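Bifunctional pinoresinol-lariciresinol reductase 1 (Thuja plicata, PDB 1QYD) catalyses the NADPH-dependent, enantioselective reduction of pinoresinol to lariciresinol and of lariciresinol to secoisolariciresinol in lignan biosynthesis. Local coordinates at residues 33-38 against 43-48; 18-23 against 81-86. One frame throughout, in Å; residues are numbered along the deposited sequence.

Interaction 1. Residues 33-38 against 43-48; sequences VLFRPE and IDKVQM
Lys-45 reaches back from the first turn of its helix to Glu-38 and gives the one hydrogen bond between the segments, NZ to the backbone O of Glu-38 at 3.1 Å. The bond is bent (C=O...N 103°), with the nitrogen well out of the carbonyl plane. CG of the lysine sits opposite the backbone N (chi1 -173°), and bends at chi2 and chi4 (59°) turn NZ back to that carbonyl. OE1 of Glu-38, 5.4 Å from NZ of Lys-45, makes no salt bridge. Apolar contact comes from the lysine methylenes, CE lying 4.1 Å from CB of Phe-35. The like-charged chains of Arg-36 and Lys-45 pass at a slant, CD of Arg-36 lying 3.5 Å and its NE 4.0 Å from NZ of Lys-45. Both are inferred to bind NADP(+), so two long cationic chains suit what may be the cofactor's phosphate site. With an alanine in place of Lys-45, the Glu-38 carbonyl would probably be left without this donor and the phosphate site, if such it is, less positive. Strand 31-34, helix 43-53 and strand 58-60 form a beta-alpha-beta unit; Phe-35 packs on Leu-49 of the helix and Leu-59 of the last strand.

Interaction 2. Residues 18-23 against 81-86; sequences KRIVNA and ISALAG
Ile-20 points from its helix toward Ile-81 in strand 79-82 and Ala-83 just beyond its end, and divides its two branches between them. Its short branch, the methyl CG2, meets Ile-81, while the longer one, through CD1, goes to Ala-83. The two isoleucine side chains lie at a slant: CG2 of Ile-20 stands 3.9 Å from CG2 of Ile-81 and 4.0 Å from CD1 of Ile-81, so a single methyl is set against both branches of its partner. Both isoleucines have CG1 opposite the carbonyl carbon (chi1 -63° in each), which places CG2 opposite the backbone N and lets these methyls face each other. Farther along, CD1 of Ile-20 ends 3.8 Å from CB of Ala-83; the extended outer torsion (chi2 162°) carries it there. Alanine suits this place because a single methyl can fill it between Ile-20 and the glycine-rich segment that probably binds the cofactor, which it touches near Gly-17. No hydrogen bond joins the segments, and all three residues are buried, as befits aliphatic side chains. Phe-117, from a loop, and Ile-205 of helix 197-207 also pack on Ile-20. Helix 17-26 begins at Gly-17, the last glycine of the probable Gly-12, Gly-14, Gly-17 motif; a helix packed over the sheet in this way is characteristic of the Rossmann-type dinucleotide-binding fold, here of the NmrA family.

In the fold
Interactions 1 and 2 have centres about 12 Å apart and both reach the same parallel sheet, with helix 17-26 leading in the chain to strand 31-34. Interaction 1 is nested within the chain loop that interaction 2 closes. They touch directly where CG2 of Val-33 packs 3.9 Å from CG2 of Val-21, joining strand to helix. Both lie beside the inferred NADP(+) site. Interaction 1, at the surface, supplies Arg-36 and Lys-45, with the Arg-36 side chain about 3 Å from that of Thr-13; interaction 2, in the core, lies against the glycine-rich segment, the side chain of Ala-83 being about 4 Å from Gly-17 and about 7 Å from the Arg-36 side chain, all between nearest atoms.

Interaction 1. Residues 33-38 against 43-48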
loop_
_atom_site.group_PDB
_atom_site.type_symbol
_atom_site.label_atom_id
_atom_site.label_comp_id
_atom_site.label_asym_id
_atom_site.label_seq_id
_atom_site.Cartn_x
_atom_site.Cartn_y
_atom_site.Cartn_z
ATOM N N VAL A 33 12.770 13.205 -20.618
ATOM C CA VAL A 33 12.543 12.836 -19.238
ATOM C C VAL A 33 11.260 13.437 -18.739
ATOM O O VAL A 33 11.151 14.628 -18.423
ATOM C CB VAL A 33 13.707 13.295 -18.254
ATOM C CG1 VAL A 33 13.383 13.125 -16.784
ATOM C CG2 VAL A 33 14.857 12.337 -18.415
ATOM N N LEU A 34 10.308 12.527 -18.567
ATOM C CA LEU A 34 9.066 12.934 -17.955
ATOM C C LEU A 34 9.309 13.076 -16.476
ATOM O O LEU A 34 9.898 12.220 -15.801
ATOM C CB LEU A 34 7.972 11.908 -18.167
ATOM C CG LEU A 34 6.524 12.348 -17.960
ATOM C CD1 LEU A 34 5.744 11.597 -19.004
ATOM C CD2 LEU A 34 5.992 12.101 -16.552
ATOM N N PHE A 35 8.889 14.270 -16.073
ATOM C CA PHE A 35 8.835 14.572 -14.672
ATOM C C PHE A 35 7.515 15.187 -14.283
ATOM O O PHE A 35 6.892 16.004 -14.957
ATOM C CB PHE A 35 9.964 15.502 -14.286
ATOM C CG PHE A 35 9.869 16.943 -14.734
ATOM C CD1 PHE A 35 9.327 17.902 -13.863
ATOM C CD2 PHE A 35 10.377 17.318 -15.971
ATOM C CE1 PHE A 35 9.295 19.245 -14.228
ATOM C CE2 PHE A 35 10.341 18.670 -16.322
ATOM C CZ PHE A 35 9.804 19.628 -15.457
ATOM N N ARG A 36 7.202 14.758 -13.080
ATOM C CA ARG A 36 6.012 15.032 -12.310
ATOM C C ARG A 36 5.832 16.525 -12.000
ATOM O O ARG A 36 6.516 17.372 -12.565
ATOM C CB ARG A 36 6.115 14.201 -11.012
ATOM C CG ARG A 36 6.953 12.877 -10.907
ATOM C CD ARG A 36 8.505 12.978 -11.062
ATOM N NE ARG A 36 9.276 11.875 -10.483
ATOM C CZ ARG A 36 10.476 11.463 -10.937
ATOM N NH1 ARG A 36 11.074 12.025 -11.990
ATOM N NH2 ARG A 36 11.131 10.503 -10.274
ATOM N N PRO A 37 4.890 16.946 -11.157
ATOM C CA PRO A 37 5.110 18.035 -10.215
ATOM C C PRO A 37 5.589 17.661 -8.803
ATOM O O PRO A 37 4.909 17.048 -7.975
ATOM C CB PRO A 37 3.796 18.765 -10.213
ATOM C CG PRO A 37 2.800 17.642 -10.355
ATOM C CD PRO A 37 3.463 16.758 -11.401
ATOM N N GLU A 38 6.874 18.009 -8.645
ATOM C CA GLU A 38 7.703 18.023 -7.431
ATOM C C GLU A 38 9.032 18.710 -7.772
ATOM O O GLU A 38 10.172 18.262 -7.686
ATOM C CB GLU A 38 7.982 16.625 -6.891
ATOM C CG GLU A 38 7.448 16.484 -5.457
ATOM C CD GLU A 38 8.220 17.175 -4.325
ATOM O OE1 GLU A 38 9.360 16.782 -4.057
ATOM O OE2 GLU A 38 7.669 18.074 -3.682
ATOM N N ILE A 43 14.592 21.705 -5.227
ATOM C CA ILE A 43 15.627 22.358 -6.019
ATOM C C ILE A 43 16.564 21.316 -6.568
ATOM O O ILE A 43 17.196 21.492 -7.603
ATOM C CB ILE A 43 16.524 23.342 -5.223
ATOM C CG1 ILE A 43 15.956 23.814 -3.912
ATOM C CG2 ILE A 43 16.655 24.600 -6.073
ATOM C CD1 ILE A 43 15.932 22.811 -2.756
ATOM N N ASP A 44 16.629 20.214 -5.826
ATOM C CA ASP A 44 17.543 19.116 -6.076
ATOM C C ASP A 44 17.203 18.302 -7.309
ATOM O O ASP A 44 18.039 18.032 -8.183
ATOM C CB ASP A 44 17.562 18.234 -4.827
ATOM C CG ASP A 44 17.920 18.952 -3.522
ATOM O OD1 ASP A 44 17.001 19.340 -2.781
ATOM O OD2 ASP A 44 19.117 19.112 -3.260
ATOM N N LYS A 45 15.923 17.935 -7.324
ATOM C CA LYS A 45 15.285 17.286 -8.443
ATOM C C LYS A 45 15.355 18.236 -9.653
ATOM O O LYS A 45 15.828 17.841 -10.718
ATOM C CB LYS A 45 13.875 16.989 -7.963
ATOM C CG LYS A 45 12.913 16.166 -8.812
ATOM C CD LYS A 45 12.011 16.980 -9.752
ATOM C CE LYS A 45 10.859 16.150 -10.345
ATOM N NZ LYS A 45 10.027 15.596 -9.289
ATOM N N VAL A 46 15.015 19.529 -9.501
ATOM C CA VAL A 46 15.012 20.451 -10.625
ATOM C C VAL A 46 16.387 20.660 -11.238
ATOM O O VAL A 46 16.526 20.556 -12.461
ATOM C CB VAL A 46 14.374 21.815 -10.163
ATOM C CG1 VAL A 46 14.505 22.907 -11.217
ATOM C CG2 VAL A 46 12.873 21.586 -9.917
ATOM N N GLN A 47 17.431 20.878 -10.434
ATOM C CA GLN A 47 18.763 21.210 -10.958
ATOM C C GLN A 47 19.435 20.083 -11.680
ATOM O O GLN A 47 20.383 20.301 -12.425
ATOM C CB GLN A 47 19.689 21.688 -9.822
ATOM C CG GLN A 47 19.458 23.127 -9.323
ATOM C CD GLN A 47 20.065 23.505 -7.971
ATOM O OE1 GLN A 47 20.395 24.670 -7.719
ATOM N NE2 GLN A 47 20.193 22.555 -7.038
ATOM N N MET A 48 18.891 18.892 -11.420
ATOM C CA MET A 48 19.320 17.651 -12.032
ATOM C C MET A 48 18.583 17.620 -13.331
ATOM O O MET A 48 19.192 17.340 -14.349
ATOM C CB MET A 48 18.912 16.476 -11.187
ATOM C CG MET A 48 19.468 15.123 -11.614
ATOM S SD MET A 48 21.245 15.110 -12.003
ATOM C CE MET A 48 21.981 14.418 -10.536
#

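Interaction 2. Residues 18-23 against 81-86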
loop_
_atom_site.group_PDB
_atom_site.type_symbol
_atom_site.label_atom_id
_atom_site.label_comp_id
_atom_site.label_asym_id
_atom_site.label_seq_id
_atom_site.Cartn_x
_atom_site.Cartn_y
_atom_site.Cartn_z
ATOM N N LYS A 18 18.670 8.155 -12.798
ATOM C CA LYS A 18 19.720 9.066 -13.250
ATOM C C LYS A 18 20.830 8.303 -13.980
ATOM O O LYS A 18 21.578 8.886 -14.771
ATOM C CB LYS A 18 20.426 9.760 -12.112
ATOM C CG LYS A 18 19.780 10.536 -10.976
ATOM C CD LYS A 18 20.690 10.336 -9.732
ATOM C CE LYS A 18 20.103 11.175 -8.600
ATOM N NZ LYS A 18 20.212 10.510 -7.317
ATOM N N ARG A 19 21.002 7.015 -13.662
ATOM C CA ARG A 19 21.994 6.162 -14.284
ATOM C C ARG A 19 21.588 5.709 -15.658
ATOM O O ARG A 19 22.420 5.649 -16.563
ATOM C CB ARG A 19 22.219 4.953 -13.456
ATOM C CG ARG A 19 23.236 5.309 -12.397
ATOM C CD ARG A 19 22.760 6.056 -11.171
ATOM N NE ARG A 19 23.961 6.257 -10.402
ATOM C CZ ARG A 19 23.981 6.604 -9.116
ATOM N NH1 ARG A 19 25.174 6.743 -8.539
ATOM N NH2 ARG A 19 22.876 6.838 -8.402
ATOM N N ILE A 20 20.291 5.369 -15.748
ATOM C CA ILE A 20 19.582 5.037 -16.976
ATOM C C ILE A 20 19.610 6.305 -17.827
ATOM O O ILE A 20 20.177 6.256 -18.914
ATOM C CB ILE A 20 18.142 4.615 -16.615
ATOM C CG1 ILE A 20 18.148 3.373 -15.765
ATOM C CG2 ILE A 20 17.368 4.288 -17.877
ATOM C CD1 ILE A 20 16.841 3.147 -15.036
ATOM N N VAL A 21 19.093 7.458 -17.352
ATOM C CA VAL A 21 19.154 8.749 -18.047
ATOM C C VAL A 21 20.530 9.115 -18.601
ATOM O O VAL A 21 20.605 9.346 -19.805
ATOM C CB VAL A 21 18.685 9.919 -17.117
ATOM C CG1 VAL A 21 18.733 11.231 -17.878
ATOM C CG2 VAL A 21 17.247 9.767 -16.703
ATOM N N ASN A 22 21.640 9.176 -17.853
ATOM C CA ASN A 22 22.879 9.551 -18.516
ATOM C C ASN A 22 23.364 8.469 -19.468
ATOM O O ASN A 22 24.100 8.758 -20.404
ATOM C CB ASN A 22 24.001 9.857 -17.516
ATOM C CG ASN A 22 24.943 10.942 -18.093
ATOM O OD1 ASN A 22 25.581 10.806 -19.153
ATOM N ND2 ASN A 22 25.041 12.084 -17.409
ATOM N N ALA A 23 22.932 7.224 -19.298
ATOM C CA ALA A 23 23.293 6.163 -20.227
ATOM C C ALA A 23 22.704 6.431 -21.607
ATOM O O ALA A 23 23.425 6.362 -22.597
ATOM C CB ALA A 23 22.767 4.822 -19.731
ATOM N N ILE A 81 11.041 3.831 -20.621
ATOM C CA ILE A 81 11.676 3.176 -19.494
ATOM C C ILE A 81 11.109 3.767 -18.223
ATOM O O ILE A 81 11.135 4.978 -18.053
ATOM C CB ILE A 81 13.205 3.389 -19.574
ATOM C CG1 ILE A 81 13.753 2.736 -20.814
ATOM C CG2 ILE A 81 13.905 2.691 -18.408
ATOM C CD1 ILE A 81 15.219 3.122 -21.001
ATOM N N SER A 82 10.515 2.963 -17.359
ATOM C CA SER A 82 10.089 3.463 -16.073
ATOM C C SER A 82 11.043 3.125 -14.927
ATOM O O SER A 82 11.286 1.951 -14.642
ATOM C CB SER A 82 8.737 2.901 -15.772
ATOM O OG SER A 82 8.411 3.003 -14.386
ATOM N N ALA A 83 11.585 4.118 -14.218
ATOM C CA ALA A 83 12.430 3.879 -13.036
ATOM C C ALA A 83 11.749 4.452 -11.808
ATOM O O ALA A 83 12.367 4.949 -10.867
ATOM C CB ALA A 83 13.782 4.549 -13.210
ATOM N N LEU A 84 10.413 4.372 -11.846
ATOM C CA LEU A 84 9.505 4.874 -10.820
ATOM C C LEU A 84 9.545 4.106 -9.517
ATOM O O LEU A 84 8.981 3.012 -9.455
ATOM C CB LEU A 84 8.044 4.871 -11.371
ATOM C CG LEU A 84 7.604 6.160 -12.105
ATOM C CD1 LEU A 84 6.263 6.056 -12.828
ATOM C CD2 LEU A 84 7.553 7.224 -11.024
ATOM N N ALA A 85 10.192 4.650 -8.472
ATOM C CA ALA A 85 10.262 4.003 -7.150
ATOM C C ALA A 85 10.659 4.887 -5.963
ATOM O O ALA A 85 11.409 5.865 -6.091
ATOM C CB ALA A 85 11.259 2.846 -7.153
ATOM N N GLY A 86 10.204 4.513 -4.761
ATOM C CA GLY A 86 10.479 5.319 -3.577
ATOM C C GLY A 86 10.381 4.539 -2.282
ATOM O O GLY A 86 11.097 3.546 -2.118
#